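Local structure of putative uncharacterized protein (Aquifex aeolicus, 3ME7) at residues T5-D10 / F21-L26; G9-V14 / F107-A112; K49-V54 / V146-L151; P127-V132 / K140-G145. The protein probably binds copper and takes part in electron transfer, as a redox-active, thioredoxin-like member of the SCO1/2 family. All coordinates share one frame; numbering follows the deposited sequence.

How the interactions relate
Interactions 1 and 2 start from the same N-terminal stretch. Interaction 1 closes a short loop around the hairpin of strands 12-15 and 20-22. Interaction 2 spans 92 residues to tie that hairpin's entrance to helix 103-112. Interaction 3 opens inside that long loop and closes beyond it, so the two cross, and it joins helix 43-52 to the start of helix 150-160. Interaction 4, the hairpin at the other edge of the sheet, is nested within interaction 3. Interactions 1 and 2 lie on the opposite side of the chain's centre from interaction 3.

Interaction 1 of 4, residues T5-D10 / F21-L26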
loop_
_atom_site.group_PDB
_atom_site.type_symbol
_atom_site.label_atom_id
_atom_site.label_comp_id
_atom_site.label_asym_id
_atom_site.label_seq_id
_atom_site.Cartn_x
_atom_site.Cartn_y
_atom_site.Cartn_z
ATOM N N THR A 5 9.082 -8.506 -9.650
ATOM C CA THR A 5 7.874 -9.052 -10.249
ATOM C C THR A 5 6.787 -7.972 -10.233
ATOM O O THR A 5 6.903 -6.959 -9.512
ATOM C CB THR A 5 7.398 -10.307 -9.534
ATOM O OG1 THR A 5 7.078 -9.976 -8.192
ATOM C CG2 THR A 5 8.469 -11.401 -9.560
ATOM N N TYR A 6 5.747 -8.180 -11.033
ATOM C CA TYR A 6 4.728 -7.176 -11.262
ATOM C C TYR A 6 3.461 -7.517 -10.496
ATOM O O TYR A 6 3.053 -8.693 -10.440
ATOM C CB TYR A 6 4.397 -7.087 -12.755
ATOM C CG TYR A 6 5.443 -6.329 -13.551
ATOM C CD1 TYR A 6 6.629 -6.947 -13.929
ATOM C CD2 TYR A 6 5.247 -4.997 -13.910
ATOM C CE1 TYR A 6 7.602 -6.248 -14.639
ATOM C CE2 TYR A 6 6.201 -4.299 -14.630
ATOM C CZ TYR A 6 7.388 -4.931 -14.984
ATOM O OH TYR A 6 8.363 -4.257 -15.706
ATOM N N VAL A 7 2.830 -6.497 -9.922
ATOM C CA VAL A 7 1.483 -6.673 -9.377
ATOM C C VAL A 7 0.484 -6.640 -10.548
ATOM O O VAL A 7 0.497 -5.693 -11.339
ATOM C CB VAL A 7 1.128 -5.602 -8.311
ATOM C CG1 VAL A 7 -0.220 -5.936 -7.670
ATOM C CG2 VAL A 7 2.191 -5.563 -7.206
ATOM N N PRO A 8 -0.368 -7.679 -10.684
ATOM C CA PRO A 8 -1.315 -7.734 -11.804
ATOM C C PRO A 8 -2.154 -6.471 -11.916
ATOM O O PRO A 8 -2.756 -6.020 -10.933
ATOM C CB PRO A 8 -2.197 -8.950 -11.466
ATOM C CG PRO A 8 -1.268 -9.845 -10.706
ATOM C CD PRO A 8 -0.432 -8.898 -9.862
ATOM N N GLY A 9 -2.207 -5.910 -13.114
ATOM C CA GLY A 9 -2.873 -4.629 -13.330
ATOM C C GLY A 9 -4.393 -4.712 -13.373
ATOM O O GLY A 9 -5.083 -3.709 -13.192
ATOM N N ASP A 10 -4.917 -5.915 -13.601
ATOM C CA ASP A 10 -6.357 -6.068 -13.716
ATOM C C ASP A 10 -7.080 -6.273 -12.379
ATOM O O ASP A 10 -8.307 -6.431 -12.369
ATOM C CB ASP A 10 -6.720 -7.184 -14.715
ATOM C CG ASP A 10 -6.128 -8.537 -14.344
ATOM O OD1 ASP A 10 -5.263 -8.622 -13.440
ATOM O OD2 ASP A 10 -6.519 -9.536 -14.988
ATOM N N PHE A 21 -11.982 0.895 -9.498
ATOM C CA PHE A 21 -10.921 1.082 -10.489
ATOM C C PHE A 21 -10.017 -0.143 -10.537
ATOM O O PHE A 21 -10.030 -0.989 -9.628
ATOM C CB PHE A 21 -10.099 2.351 -10.187
ATOM C CG PHE A 21 -9.302 2.286 -8.896
ATOM C CD1 PHE A 21 -9.905 2.561 -7.656
ATOM C CD2 PHE A 21 -7.942 1.987 -8.917
ATOM C CE1 PHE A 21 -9.168 2.505 -6.466
ATOM C CE2 PHE A 21 -7.187 1.938 -7.736
ATOM C CZ PHE A 21 -7.812 2.195 -6.501
ATOM N N GLN A 22 -9.235 -0.243 -11.611
ATOM C CA GLN A 22 -8.249 -1.304 -11.711
ATOM C C GLN A 22 -6.889 -0.766 -11.344
ATOM O O GLN A 22 -6.592 0.414 -11.554
ATOM C CB GLN A 22 -8.249 -1.933 -13.097
ATOM C CG GLN A 22 -9.446 -2.853 -13.280
ATOM C CD GLN A 22 -9.539 -3.398 -14.666
ATOM O OE1 GLN A 22 -9.726 -2.647 -15.620
ATOM N NE2 GLN A 22 -9.411 -4.719 -14.796
ATOM N N LEU A 23 -6.058 -1.617 -10.760
ATOM C CA LEU A 23 -4.742 -1.171 -10.348
ATOM C C LEU A 23 -3.977 -0.493 -11.497
ATOM O O LEU A 23 -3.281 0.504 -11.276
ATOM C CB LEU A 23 -3.942 -2.324 -9.749
ATOM C CG LEU A 23 -2.573 -1.926 -9.215
ATOM C CD1 LEU A 23 -2.709 -0.815 -8.153
ATOM C CD2 LEU A 23 -1.910 -3.150 -8.632
ATOM N N LYS A 24 -4.133 -1.004 -12.714
ATOM C CA LYS A 24 -3.488 -0.414 -13.895
ATOM C C LYS A 24 -3.841 1.067 -14.094
ATOM O O LYS A 24 -3.099 1.822 -14.741
ATOM C CB LYS A 24 -3.844 -1.212 -15.154
ATOM C CG LYS A 24 -5.296 -1.064 -15.600
ATOM C CD LYS A 24 -5.531 -1.731 -16.944
ATOM C CE LYS A 24 -5.405 -3.243 -16.841
ATOM N NZ LYS A 24 -5.520 -3.891 -18.184
ATOM N N ASN A 25 -4.982 1.494 -13.549
ATOM C CA ASN A 25 -5.429 2.884 -13.714
ATOM C C ASN A 25 -4.539 3.874 -12.966
ATOM O O ASN A 25 -4.594 5.085 -13.208
ATOM C CB ASN A 25 -6.880 3.064 -13.257
ATOM C CG ASN A 25 -7.868 2.209 -14.050
ATOM O OD1 ASN A 25 -8.914 1.811 -13.526
ATOM N ND2 ASN A 25 -7.544 1.915 -15.307
ATOM N N LEU A 26 -3.725 3.347 -12.060
ATOM C CA LEU A 26 -2.792 4.155 -11.269
ATOM C C LEU A 26 -1.400 4.180 -11.863
ATOM O O LEU A 26 -0.509 4.810 -11.293
ATOM C CB LEU A 26 -2.685 3.635 -9.828
ATOM C CG LEU A 26 -3.954 3.573 -8.949
ATOM C CD1 LEU A 26 -3.608 2.991 -7.591
ATOM C CD2 LEU A 26 -4.596 4.926 -8.779
#
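The side-chain amide of Gln22 reaches across to Asp10, whose carbonyl oxygen lies at the edge of the amide, close to its plane. This pairing flanks the base of a beta hairpin, strands 12-15 and 20-22, at one edge of the thioredoxin-like sheet. Gln22 NE2 donates to Asp10 O over 3.2 Å in a nearly straight bond (163°), although it approaches tilted from the plane of that carbonyl. Beyond CG the glutamine chain is extended, which carries the amide across.

Next to it, Lys24 N bonds Gly9 O in the carbonyl plane, on a lone pair, at 2.9 Å. With no side chain on Gly9, the two backbones come close, Gly9 CA lying 4.3 Å from Lys24 CA. The turn that follows the strand is tied to itself: Gln22 N donates to Asn25 OD1, and Asn25 N returns a bond to Gln22 O.

On the buried side, Leu23 has CG anti to the backbone N (chi1 -177°) and crosses Val7 at about a right angle. Helix 103-112 covers this side through Leu109, and the apolar contact is tight, Val7 CG1 standing only 3.4 Å from Leu23 CD2.

Interaction 2 of 4, residues G9-V14 / F107-A112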
loop_
_atom_site.group_PDB
_atom_site.type_symbol
_atom_site.label_atom_id
_atom_site.label_comp_id
_atom_site.label_asym_id
_atom_site.label_seq_id
_atom_site.Cartn_x
_atom_site.Cartn_y
_atom_site.Cartn_z
ATOM N N GLY A 9 -2.207 -5.910 -13.114
ATOM C CA GLY A 9 -2.873 -4.629 -13.330
ATOM C C GLY A 9 -4.393 -4.712 -13.373
ATOM O O GLY A 9 -5.083 -3.709 -13.192
ATOM N N ASP A 10 -4.917 -5.915 -13.601
ATOM C CA ASP A 10 -6.357 -6.068 -13.716
ATOM C C ASP A 10 -7.080 -6.273 -12.379
ATOM O O ASP A 10 -8.307 -6.431 -12.369
ATOM C CB ASP A 10 -6.720 -7.184 -14.715
ATOM C CG ASP A 10 -6.128 -8.537 -14.344
ATOM O OD1 ASP A 10 -5.263 -8.622 -13.440
ATOM O OD2 ASP A 10 -6.519 -9.536 -14.988
ATOM N N ILE A 11 -6.329 -6.267 -11.267
ATOM C CA ILE A 11 -6.928 -6.309 -9.932
ATOM C C ILE A 11 -7.893 -5.131 -9.777
ATOM O O ILE A 11 -7.509 -3.975 -10.001
ATOM C CB ILE A 11 -5.822 -6.245 -8.863
ATOM C CG1 ILE A 11 -5.090 -7.587 -8.840
ATOM C CG2 ILE A 11 -6.406 -5.909 -7.469
ATOM C CD1 ILE A 11 -3.750 -7.583 -8.113
ATOM N N THR A 12 -9.128 -5.432 -9.375
ATOM C CA THR A 12 -10.127 -4.405 -9.146
ATOM C C THR A 12 -10.162 -4.048 -7.668
ATOM O O THR A 12 -10.314 -4.938 -6.801
ATOM C CB THR A 12 -11.525 -4.847 -9.631
ATOM O OG1 THR A 12 -11.487 -5.101 -11.046
ATOM C CG2 THR A 12 -12.549 -3.737 -9.355
ATOM N N LEU A 13 -9.994 -2.751 -7.399
ATOM C CA LEU A 13 -10.077 -2.166 -6.067
ATOM C C LEU A 13 -11.269 -1.222 -6.003
ATOM O O LEU A 13 -11.742 -0.728 -7.032
ATOM C CB LEU A 13 -8.780 -1.401 -5.767
ATOM C CG LEU A 13 -7.492 -2.218 -5.885
ATOM C CD1 LEU A 13 -6.282 -1.235 -5.883
ATOM C CD2 LEU A 13 -7.382 -3.243 -4.795
ATOM N N VAL A 14 -11.761 -0.977 -4.795
ATOM C CA VAL A 14 -12.868 -0.057 -4.550
ATOM C C VAL A 14 -12.410 0.853 -3.410
ATOM O O VAL A 14 -12.043 0.359 -2.313
ATOM C CB VAL A 14 -14.153 -0.805 -4.142
ATOM C CG1 VAL A 14 -15.342 0.148 -4.108
ATOM C CG2 VAL A 14 -14.434 -1.965 -5.103
ATOM N N PHE A 107 -6.494 -12.135 -3.241
ATOM C CA PHE A 107 -5.487 -13.244 -3.380
ATOM C C PHE A 107 -4.341 -12.835 -4.235
ATOM O O PHE A 107 -3.168 -13.068 -3.939
ATOM C CB PHE A 107 -6.096 -14.494 -4.083
ATOM C CG PHE A 107 -5.056 -15.410 -4.771
ATOM C CD1 PHE A 107 -4.107 -16.099 -4.022
ATOM C CD2 PHE A 107 -5.052 -15.597 -6.152
ATOM C CE1 PHE A 107 -3.158 -16.945 -4.620
ATOM C CE2 PHE A 107 -4.096 -16.445 -6.773
ATOM C CZ PHE A 107 -3.124 -17.129 -5.994
ATOM N N LYS A 108 -4.726 -12.286 -5.400
ATOM C CA LYS A 108 -3.780 -11.910 -6.465
ATOM C C LYS A 108 -2.832 -10.834 -5.962
ATOM O O LYS A 108 -1.622 -10.895 -6.191
ATOM C CB LYS A 108 -4.498 -11.400 -7.727
ATOM C CG LYS A 108 -4.932 -12.483 -8.708
ATOM C CD LYS A 108 -5.991 -11.962 -9.672
ATOM C CE LYS A 108 -5.428 -11.085 -10.779
ATOM N NZ LYS A 108 -6.470 -10.824 -11.832
ATOM N N LEU A 109 -3.385 -9.864 -5.252
ATOM C CA LEU A 109 -2.592 -8.778 -4.726
ATOM C C LEU A 109 -1.623 -9.281 -3.651
ATOM O O LEU A 109 -0.417 -9.003 -3.717
ATOM C CB LEU A 109 -3.518 -7.693 -4.171
ATOM C CG LEU A 109 -2.879 -6.447 -3.558
ATOM C CD1 LEU A 109 -1.838 -5.865 -4.478
ATOM C CD2 LEU A 109 -3.973 -5.440 -3.214
ATOM N N LEU A 110 -2.127 -10.038 -2.680
ATOM C CA LEU A 110 -1.275 -10.571 -1.599
ATOM C C LEU A 110 -0.242 -11.568 -2.127
ATOM O O LEU A 110 0.903 -11.602 -1.660
ATOM C CB LEU A 110 -2.145 -11.225 -0.517
ATOM C CG LEU A 110 -3.144 -10.276 0.153
ATOM C CD1 LEU A 110 -3.907 -11.062 1.245
ATOM C CD2 LEU A 110 -2.498 -8.990 0.734
ATOM N N ASP A 111 -0.649 -12.385 -3.094
ATOM C CA ASP A 111 0.274 -13.323 -3.716
ATOM C C ASP A 111 1.442 -12.586 -4.372
ATOM O O ASP A 111 2.600 -12.995 -4.225
ATOM C CB ASP A 111 -0.449 -14.210 -4.731
ATOM C CG ASP A 111 0.460 -15.263 -5.307
ATOM O OD1 ASP A 111 0.908 -16.131 -4.535
ATOM O OD2 ASP A 111 0.734 -15.216 -6.507
ATOM N N ALA A 112 1.140 -11.488 -5.063
ATOM C CA ALA A 112 2.191 -10.760 -5.771
ATOM C C ALA A 112 3.237 -10.217 -4.794
ATOM O O ALA A 112 4.436 -10.223 -5.104
ATOM C CB ALA A 112 1.596 -9.636 -6.602
#
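The loop entering strand 12-15 runs beside helix 103-112, with Ile11 CA 7.2 Å from Leu109 CA, far enough apart that side chains alone bridge the gap. Ile11 does most of this. Its CG1 is anti to the carbonyl carbon (chi1 -73°) and the chain continues extended, which carries the terminal methyl CD1 onto the helix surface. There CD1 rests 3.7 Å from Leu109 N and 4.0 Å from Leu109 CB, while the isoleucine side chain slides past Lys108 in the opposite direction, Ile11 CD1 lying 3.9 Å from Lys108 CB. Replacing this isoleucine with alanine would probably leave the base of Lys108 and the CB of Leu109 without their apolar cover, opening a gap between loop and helix.

Above this apolar patch, the lysine bends at its third torsion and reaches Asp10, the two side chains meeting at about a right angle. In the conformer described, one of two modelled for Lys108, NZ forms a salt bridge with Asp10 OD1 at 3.0 Å, coming from above the carboxylate plane. Deeper down, Leu13 CD2 touches Leu109 CD2 more loosely, at 4.4 Å.

The helix is further tied to the strand by Asp105 OD1, which accepts the backbone N of Thr12. Leu109 also packs against Val7 and Phe70, placing the contact between the start of strand 12-15, the N-terminal loop and strand 66-71.

Interaction 3 of 4, residues K49-V54 / V146-L151; sequences KSLLKV and VNYNYL
Tyr148 brings the CD2-CE2 side of its ring against Ser50 and Leu51, on helix 43-52, which carries the second cysteine of the redox-active pair of the thioredoxin-like fold. That cysteine, Cys44, is disulfide-bonded to Cys40, and the contact joins the C-terminal part of the helix to the loop leading into helix 150-160. Val146 in this loop has its side chain about 8 Å from those of Cys44 and His126, both predicted copper ligands.

Ser50 is the polar centre. Its OG is turned anti to the backbone N (chi1 -168°), which sets the oxygen outward to accept Tyr148 N at 3.2 Å in a nearly linear bond (165°). The same oxygen sits 3.1 Å from Tyr148 CD2, while a weak, long bond may link it to Val146 O. Leu51 supplies the apolar counterpart: its CG lies 4.0 Å from Tyr148 CE2, and its backbone N faces the ring edge in plane. Phe153, edge-to-face with Tyr148, and a weak bond from Tyr148 OH to Gly145 O add further restraint on the ring.

Asn149 is the N-cap of helix 150-160, and its own N bonds Glu152 OE1, an arrangement consistent with a capping box. Past it, Val54 reaches the first turn of that helix with CG2, the methyl anti to its backbone N, lying 4.0 Å from Tyr150 CA.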
loop_
_atom_site.group_PDB
_atom_site.type_symbol
_atom_site.label_atom_id
_atom_site.label_comp_id
_atom_site.label_asym_id
_atom_site.label_seq_id
_atom_site.Cartn_x
_atom_site.Cartn_y
_atom_site.Cartn_z
ATOM N N LYS A 49 0.125 5.498 11.354
ATOM C CA LYS A 49 0.641 6.699 12.021
ATOM C C LYS A 49 2.075 6.985 11.581
ATOM O O LYS A 49 2.444 8.143 11.389
ATOM C CB LYS A 49 0.591 6.533 13.544
ATOM C CG LYS A 49 -0.814 6.565 14.105
ATOM C CD LYS A 49 -0.813 6.189 15.576
ATOM C CE LYS A 49 -2.228 6.245 16.126
ATOM N NZ LYS A 49 -2.203 6.150 17.595
ATOM N N SER A 50 2.880 5.933 11.425
ATOM C CA SER A 50 4.249 6.111 10.937
ATOM C C SER A 50 4.289 6.668 9.506
ATOM O O SER A 50 5.070 7.580 9.214
ATOM C CB SER A 50 5.045 4.816 11.059
ATOM O OG SER A 50 6.423 5.077 10.837
ATOM N N LEU A 51 3.453 6.126 8.619
ATOM C CA LEU A 51 3.284 6.679 7.269
ATOM C C LEU A 51 2.824 8.118 7.266
ATOM O O LEU A 51 3.326 8.923 6.493
ATOM C CB LEU A 51 2.266 5.839 6.484
ATOM C CG LEU A 51 2.831 4.532 5.972
ATOM C CD1 LEU A 51 1.696 3.791 5.260
ATOM C CD2 LEU A 51 4.011 4.754 5.003
ATOM N N LEU A 52 1.871 8.456 8.132
ATOM C CA LEU A 52 1.404 9.833 8.221
ATOM C C LEU A 52 2.557 10.787 8.538
ATOM O O LEU A 52 2.510 11.935 8.126
ATOM C CB LEU A 52 0.302 9.981 9.284
ATOM C CG LEU A 52 -1.051 9.379 8.898
ATOM C CD1 LEU A 52 -1.946 9.288 10.138
ATOM C CD2 LEU A 52 -1.750 10.178 7.809
ATOM N N LYS A 53 3.568 10.306 9.261
ATOM C CA LYS A 53 4.714 11.139 9.668
ATOM C C LYS A 53 5.929 11.079 8.737
ATOM O O LYS A 53 6.921 11.773 8.980
ATOM C CB LYS A 53 5.102 10.881 11.136
ATOM C CG LYS A 53 4.092 11.499 12.109
ATOM C CD LYS A 53 4.182 11.007 13.556
ATOM C CE LYS A 53 3.180 11.778 14.417
ATOM N NZ LYS A 53 3.147 11.336 15.849
ATOM N N VAL A 54 5.880 10.244 7.701
ATOM C CA VAL A 54 6.950 10.239 6.697
ATOM C C VAL A 54 6.497 10.728 5.325
ATOM O O VAL A 54 7.259 11.412 4.641
ATOM C CB VAL A 54 7.695 8.865 6.599
ATOM C CG1 VAL A 54 6.822 7.760 5.959
ATOM C CG2 VAL A 54 9.023 9.001 5.822
ATOM N N VAL A 146 7.461 -0.933 11.644
ATOM C CA VAL A 146 6.484 0.089 12.016
ATOM C C VAL A 146 7.157 1.405 12.409
ATOM O O VAL A 146 6.467 2.351 12.793
ATOM C CB VAL A 146 5.545 -0.383 13.164
ATOM C CG1 VAL A 146 4.896 -1.720 12.830
ATOM C CG2 VAL A 146 6.299 -0.497 14.481
ATOM N N ASN A 147 8.486 1.447 12.334
ATOM C CA ASN A 147 9.283 2.598 12.774
ATOM C C ASN A 147 10.083 3.137 11.592
ATOM O O ASN A 147 11.288 2.911 11.510
ATOM C CB ASN A 147 10.239 2.187 13.921
ATOM C CG ASN A 147 9.507 1.652 15.159
ATOM O OD1 ASN A 147 8.578 2.284 15.667
ATOM N ND2 ASN A 147 9.944 0.489 15.664
ATOM N N TYR A 148 9.402 3.831 10.678
ATOM C CA TYR A 148 9.985 4.184 9.372
ATOM C C TYR A 148 10.961 5.339 9.454
ATOM O O TYR A 148 10.768 6.284 10.237
ATOM C CB TYR A 148 8.889 4.472 8.330
ATOM C CG TYR A 148 7.886 3.352 8.185
ATOM C CD1 TYR A 148 8.309 2.027 8.089
ATOM C CD2 TYR A 148 6.516 3.610 8.124
ATOM C CE1 TYR A 148 7.401 0.995 7.965
ATOM C CE2 TYR A 148 5.593 2.576 8.010
ATOM C CZ TYR A 148 6.037 1.279 7.919
ATOM O OH TYR A 148 5.138 0.250 7.812
ATOM N N ASN A 149 12.033 5.244 8.670
ATOM C CA ASN A 149 12.925 6.374 8.514
ATOM C C ASN A 149 12.795 6.992 7.128
ATOM O O ASN A 149 12.386 6.348 6.164
ATOM C CB ASN A 149 14.377 6.054 8.905
ATOM C CG ASN A 149 15.025 5.030 8.002
ATOM O OD1 ASN A 149 15.446 5.338 6.887
ATOM N ND2 ASN A 149 15.154 3.810 8.501
ATOM N N TYR A 150 13.129 8.273 7.057
ATOM C CA TYR A 150 13.026 9.041 5.843
ATOM C C TYR A 150 13.892 8.477 4.716
ATOM O O TYR A 150 13.420 8.319 3.579
ATOM C CB TYR A 150 13.428 10.484 6.160
ATOM C CG TYR A 150 13.592 11.389 4.956
ATOM C CD1 TYR A 150 12.487 11.856 4.241
ATOM C CD2 TYR A 150 14.867 11.784 4.546
ATOM C CE1 TYR A 150 12.649 12.697 3.143
ATOM C CE2 TYR A 150 15.051 12.612 3.460
ATOM C CZ TYR A 150 13.938 13.065 2.755
ATOM O OH TYR A 150 14.104 13.893 1.669
ATOM N N LEU A 151 15.153 8.167 5.028
ATOM C CA LEU A 151 16.080 7.743 3.985
ATOM C C LEU A 151 15.579 6.508 3.244
ATOM O O LEU A 151 15.649 6.458 2.015
ATOM C CB LEU A 151 17.495 7.518 4.521
ATOM C CG LEU A 151 18.548 7.328 3.422
ATOM C CD1 LEU A 151 18.558 8.527 2.478
ATOM C CD2 LEU A 151 19.937 7.116 4.022
#

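Interaction 4 of 4, residues P127-V132 / K140-G145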
loop_
_atom_site.group_PDB
_atom_site.type_symbol
_atom_site.label_atom_id
_atom_site.label_comp_id
_atom_site.label_asym_id
_atom_site.label_seq_id
_atom_site.Cartn_x
_atom_site.Cartn_y
_atom_site.Cartn_z
ATOM N N PRO A 127 2.741 -9.901 8.577
ATOM C CA PRO A 127 3.892 -8.993 8.504
ATOM C C PRO A 127 3.522 -7.520 8.494
ATOM O O PRO A 127 2.407 -7.129 8.094
ATOM C CB PRO A 127 4.578 -9.368 7.181
ATOM C CG PRO A 127 3.554 -10.071 6.383
ATOM C CD PRO A 127 2.513 -10.630 7.313
ATOM N N ASN A 128 4.480 -6.719 8.926
ATOM C CA ASN A 128 4.396 -5.259 8.831
ATOM C C ASN A 128 5.201 -4.820 7.634
ATOM O O ASN A 128 6.421 -4.852 7.672
ATOM C CB ASN A 128 4.940 -4.609 10.112
ATOM C CG ASN A 128 4.207 -5.088 11.360
ATOM O OD1 ASN A 128 2.980 -5.173 11.385
ATOM N ND2 ASN A 128 4.951 -5.421 12.387
ATOM N N VAL A 129 4.521 -4.410 6.568
ATOM C CA VAL A 129 5.226 -4.126 5.336
ATOM C C VAL A 129 4.581 -2.982 4.561
ATOM O O VAL A 129 3.360 -2.824 4.574
ATOM C CB VAL A 129 5.341 -5.391 4.433
ATOM C CG1 VAL A 129 3.964 -5.839 3.940
ATOM C CG2 VAL A 129 6.297 -5.118 3.257
ATOM N N VAL A 130 5.425 -2.177 3.909
ATOM C CA VAL A 130 4.974 -1.225 2.915
ATOM C C VAL A 130 5.705 -1.596 1.638
ATOM O O VAL A 130 6.892 -1.929 1.668
ATOM C CB VAL A 130 5.291 0.227 3.371
ATOM C CG1 VAL A 130 5.098 1.237 2.249
ATOM C CG2 VAL A 130 4.391 0.591 4.540
ATOM N N VAL A 131 4.989 -1.590 0.516
ATOM C CA VAL A 131 5.558 -2.042 -0.745
ATOM C C VAL A 131 5.596 -0.840 -1.676
ATOM O O VAL A 131 4.634 -0.064 -1.747
ATOM C CB VAL A 131 4.733 -3.179 -1.402
ATOM C CG1 VAL A 131 5.480 -3.756 -2.623
ATOM C CG2 VAL A 131 4.440 -4.309 -0.413
ATOM N N VAL A 132 6.705 -0.689 -2.407
ATOM C CA VAL A 132 6.832 0.437 -3.324
ATOM C C VAL A 132 6.927 -0.079 -4.752
ATOM O O VAL A 132 7.811 -0.866 -5.073
ATOM C CB VAL A 132 8.031 1.355 -2.975
ATOM C CG1 VAL A 132 7.979 2.591 -3.883
ATOM C CG2 VAL A 132 7.939 1.802 -1.518
ATOM N N LYS A 140 9.468 -2.623 -6.540
ATOM C CA LYS A 140 10.823 -2.084 -6.544
ATOM C C LYS A 140 11.473 -2.064 -5.158
ATOM O O LYS A 140 12.690 -2.034 -5.054
ATOM C CB LYS A 140 10.862 -0.705 -7.196
ATOM C CG LYS A 140 10.677 -0.738 -8.730
ATOM C CD LYS A 140 11.863 -1.442 -9.442
ATOM C CE LYS A 140 11.682 -1.489 -10.939
ATOM N NZ LYS A 140 12.658 -2.416 -11.630
ATOM N N ASP A 141 10.667 -2.077 -4.098
ATOM C CA ASP A 141 11.238 -2.113 -2.750
ATOM C C ASP A 141 10.196 -2.559 -1.740
ATOM O O ASP A 141 9.002 -2.353 -1.943
ATOM C CB ASP A 141 11.764 -0.716 -2.356
ATOM C CG ASP A 141 12.974 -0.777 -1.435
ATOM O OD1 ASP A 141 13.339 -1.880 -0.958
ATOM O OD2 ASP A 141 13.572 0.294 -1.191
ATOM N N TYR A 142 10.667 -3.200 -0.663
ATOM C CA TYR A 142 9.851 -3.518 0.495
ATOM C C TYR A 142 10.457 -2.807 1.693
ATOM O O TYR A 142 11.689 -2.828 1.879
ATOM C CB TYR A 142 9.892 -5.015 0.789
ATOM C CG TYR A 142 9.116 -5.879 -0.161
ATOM C CD1 TYR A 142 7.730 -5.999 -0.050
ATOM C CD2 TYR A 142 9.757 -6.602 -1.161
ATOM C CE1 TYR A 142 7.005 -6.796 -0.910
ATOM C CE2 TYR A 142 9.033 -7.429 -2.027
ATOM C CZ TYR A 142 7.654 -7.521 -1.888
ATOM O OH TYR A 142 6.942 -8.306 -2.736
ATOM N N ILE A 143 9.597 -2.188 2.496
ATOM C CA ILE A 143 10.015 -1.480 3.707
ATOM C C ILE A 143 9.247 -2.122 4.846
ATOM O O ILE A 143 8.030 -2.002 4.923
ATOM C CB ILE A 143 9.746 0.042 3.638
ATOM C CG1 ILE A 143 10.529 0.663 2.463
ATOM C CG2 ILE A 143 10.081 0.732 4.973
ATOM C CD1 ILE A 143 10.084 2.062 2.109
ATOM N N TYR A 144 9.968 -2.819 5.722
ATOM C CA TYR A 144 9.325 -3.566 6.803
ATOM C C TYR A 144 9.345 -2.830 8.121
ATOM O O TYR A 144 10.155 -1.933 8.332
ATOM C CB TYR A 144 10.000 -4.923 6.984
ATOM C CG TYR A 144 9.785 -5.834 5.802
ATOM C CD1 TYR A 144 8.588 -6.518 5.650
ATOM C CD2 TYR A 144 10.771 -5.998 4.835
ATOM C CE1 TYR A 144 8.372 -7.360 4.549
ATOM C CE2 TYR A 144 10.558 -6.819 3.723
ATOM C CZ TYR A 144 9.357 -7.489 3.599
ATOM O OH TYR A 144 9.116 -8.317 2.507
ATOM N N GLY A 145 8.426 -3.238 8.989
ATOM C CA GLY A 145 8.358 -2.732 10.351
ATOM C C GLY A 145 7.353 -1.620 10.516
ATOM O O GLY A 145 6.479 -1.401 9.655
#
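Val129 and Tyr144 lie side by side and point the same way, as do Val131 and Tyr142, so that two valines support two rings on one face of an antiparallel pair. Val129 has chi1 66°, which puts CG2 anti to its backbone N and carries that methyl obliquely to Tyr144 CE1 at 3.3 Å and to the edge of the next ring, 3.7 Å from Tyr142 CD1. Val131 CG2 touches Tyr142 CE1 at 3.6 Å. The rings meet too: Tyr144 OH stands 3.6 Å above one face of Tyr142, offset toward its rim. Tyr142 OH bonds Ser2 N, which helps fix the ring. Exchanging Val131 for alanine would probably strip Tyr142 CE1 of its methyl neighbours and let that ring tilt.

On the other face, Val132 and Ile143 pack against Ala156 of helix 150-160, while Val130 meets Tyr148.

Between the strands, paired backbone bonds join Val130 and Ile143 both ways. Toward the turn, Val132 O accepts Lys140 N at 2.8 Å, nearly along the C=O axis, and Asp141 N at 3.3 Å. Lys140 and Asp141 thus both face Val132, a classic beta bulge in a hairpin at one edge of the sheet, just after His126, a predicted copper ligand.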